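Local coordinates for protein endo-beta-1,2-glucanase (Talaromyces funiculosus, PDB 6IMV) that hydrolyses beta-1,2-glucans at internal linkages, as an endo-acting glycoside hydrolase of a family first defined with this fungal enzyme, at residues S416-R421 / W433-S438. Sequence-based numbering, arbitrary orientation.
Sequences STESTR and WDSKVS. With NAG (2-acetamido-2-deoxy-beta-D-glucopyranose), chain C.
Lys436 and Ser416 make the first of two direct hydrogen bonds that tie the beginning of helix 433-443 to strand 415-421. The lysine chain leaves with CG beside its backbone N (chi1 -69°) and folds twice, about CG-CD and then CD-CE, which brings NZ to 2.9 Å from Ser416 O, in the carbonyl plane and on a lone pair. Tyr414 O takes a second bond from the same ammonium, and Glu41 adds a salt bridge through OE1 while its OE2 accepts from Ser416 N, so this buried charge has both carbonyl and carboxylate partners. Replacing Lys436 by an alanine removes the ammonium and is likely to cost the Ser416 and Tyr414 carbonyls this donor and Glu41 its counter-charge.

The second bond runs from Ser435 OG to Glu418 OE1 at 2.7 Å. It meets the carboxylate from above, 48° out of its plane, and Thr432 OG1 also bonds to OE1. Glu418 reaches this place with CG anti to its backbone N (chi1 174°) and a bend at chi2; its other oxygen, OE2, is held by Asn348 ND2, fixing the rotation of the carboxylate.

Two waters add to the contact, both at Ser416 OG. One molecule lies 2.6 Å from Ser416 OG and donates to Thr417 O and to Ser435 O, the latter at 2.8 Å, bridging strand and helix. Another sits 2.7 Å from Ser416 OG and reaches Lys436 O only weakly.

The Glu418 side chain lies about 5 Å from a bound beta-D-glucopyranose; Asn348, Thr432 and Asp434 line the beta-D-glucopyranose pocket. Here the start of helix 433-443, which directly follows strand 427-432, packs against the neighbouring antiparallel strand 415-421, and Glu418, bonded to the pocket residues Asn348 and Thr432, is placed as a second-shell residue beside a glycoside hydrolase's sugar-binding site.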
# COMPACT_ATOMS: atom_id res chain seq x y z
N SER A 416 1.44 1.55 -15.68
CA SER A 416 2.41 2.59 -15.32
C SER A 416 3.77 1.97 -14.98
O SER A 416 3.86 0.82 -14.50
CB SER A 416 1.90 3.46 -14.20
OG SER A 416 1.73 2.72 -13.00
N THR A 417 4.82 2.75 -15.24
CA THR A 417 6.19 2.41 -14.88
C THR A 417 6.48 2.91 -13.46
O THR A 417 5.85 3.88 -12.99
CB THR A 417 7.14 3.01 -15.93
OG1 THR A 417 6.70 2.61 -17.23
CG2 THR A 417 8.58 2.59 -15.74
N GLU A 418 7.43 2.25 -12.78
CA GLU A 418 7.76 2.47 -11.36
C GLU A 418 7.96 3.97 -11.05
O GLU A 418 7.31 4.53 -10.15
CB GLU A 418 9.00 1.66 -10.99
CG GLU A 418 9.54 1.92 -9.58
CD GLU A 418 9.00 1.04 -8.46
OE1 GLU A 418 8.04 0.29 -8.70
OE2 GLU A 418 9.54 1.12 -7.33
N SER A 419 8.90 4.61 -11.76
CA SER A 419 9.32 5.96 -11.41
C SER A 419 10.14 6.58 -12.54
O SER A 419 10.67 5.87 -13.38
CB SER A 419 10.11 5.97 -10.12
OG SER A 419 11.39 5.41 -10.32
N THR A 420 10.23 7.92 -12.51
CA THR A 420 11.07 8.72 -13.39
C THR A 420 11.79 9.79 -12.55
O THR A 420 11.24 10.32 -11.59
CB THR A 420 10.25 9.39 -14.50
OG1 THR A 420 11.14 10.14 -15.33
CG2 THR A 420 9.16 10.30 -14.00
N ARG A 421 13.02 10.12 -12.96
CA ARG A 421 13.64 11.34 -12.49
C ARG A 421 12.74 12.52 -12.89
O ARG A 421 12.15 12.53 -13.99
CB ARG A 421 15.04 11.49 -13.10
CG ARG A 421 16.09 10.59 -12.45
CD ARG A 421 17.49 10.84 -12.98
NE ARG A 421 17.91 12.21 -12.70
CZ ARG A 421 18.51 12.63 -11.59
NH1 ARG A 421 18.74 11.79 -10.59
NH2 ARG A 421 18.87 13.89 -11.47
N TRP A 433 4.06 -3.96 -7.03
CA TRP A 433 2.73 -3.79 -6.43
C TRP A 433 2.62 -2.41 -5.79
O TRP A 433 1.62 -1.71 -5.99
CB TRP A 433 2.41 -4.88 -5.40
CG TRP A 433 2.19 -6.23 -6.00
CD1 TRP A 433 3.14 -7.14 -6.31
CD2 TRP A 433 0.93 -6.81 -6.38
NE1 TRP A 433 2.57 -8.26 -6.85
CE2 TRP A 433 1.21 -8.09 -6.91
CE3 TRP A 433 -0.40 -6.38 -6.33
CZ2 TRP A 433 0.21 -8.93 -7.39
CZ3 TRP A 433 -1.39 -7.22 -6.80
CH2 TRP A 433 -1.08 -8.47 -7.33
N ASP A 434 3.66 -2.05 -5.02
CA ASP A 434 3.69 -0.80 -4.25
C ASP A 434 3.49 0.42 -5.17
O ASP A 434 2.75 1.34 -4.80
CB ASP A 434 4.99 -0.69 -3.43
CG ASP A 434 4.99 -1.49 -2.13
OD1 ASP A 434 4.81 -2.70 -2.18
OD2 ASP A 434 5.21 -0.88 -1.06
N SER A 435 4.13 0.44 -6.34
CA SER A 435 4.11 1.64 -7.22
C SER A 435 2.91 1.65 -8.18
O SER A 435 2.75 2.60 -8.92
CB SER A 435 5.41 1.81 -7.99
OG SER A 435 5.49 0.91 -9.08
N LYS A 436 2.09 0.60 -8.17
CA LYS A 436 1.05 0.44 -9.21
C LYS A 436 -0.32 0.12 -8.61
O LYS A 436 -1.32 0.75 -8.97
CB LYS A 436 1.47 -0.67 -10.17
CG LYS A 436 2.66 -0.33 -11.05
CD LYS A 436 3.17 -1.52 -11.84
CE LYS A 436 2.19 -2.06 -12.86
NZ LYS A 436 1.77 -0.99 -13.79
N VAL A 437 -0.37 -0.89 -7.74
CA VAL A 437 -1.64 -1.45 -7.28
C VAL A 437 -2.09 -0.74 -6.00
O VAL A 437 -3.25 -0.90 -5.60
CB VAL A 437 -1.54 -2.98 -7.12
CG1 VAL A 437 -2.86 -3.60 -6.67
CG2 VAL A 437 -1.06 -3.62 -8.41
N SER A 438 -1.21 0.05 -5.37
CA SER A 438 -1.62 1.02 -4.34
C SER A 438 -2.65 2.00 -4.95
O SER A 438 -3.71 2.26 -4.38
CB SER A 438 -0.43 1.77 -3.79
OG SER A 438 0.37 2.26 -4.85
C1 NAG C . 24.08 9.96 -7.83
C2 NAG C . 24.56 11.32 -8.33
C3 NAG C . 26.07 11.34 -8.55
C4 NAG C . 26.85 10.69 -7.41
C5 NAG C . 26.23 9.31 -7.13
C6 NAG C . 26.97 8.47 -6.10
C7 NAG C . 22.88 12.32 -9.84
C8 NAG C . 22.42 12.33 -11.26
N2 NAG C . 23.93 11.55 -9.62
O3 NAG C . 26.54 12.68 -8.72
O4 NAG C . 28.24 10.63 -7.79
O5 NAG C . 24.87 9.53 -6.71
O6 NAG C . 26.65 8.91 -4.78
O7 NAG C . 22.32 12.96 -8.96
O HOH W 1 -0.52 2.78 -11.59
O HOH W 2 3.66 3.51 -11.43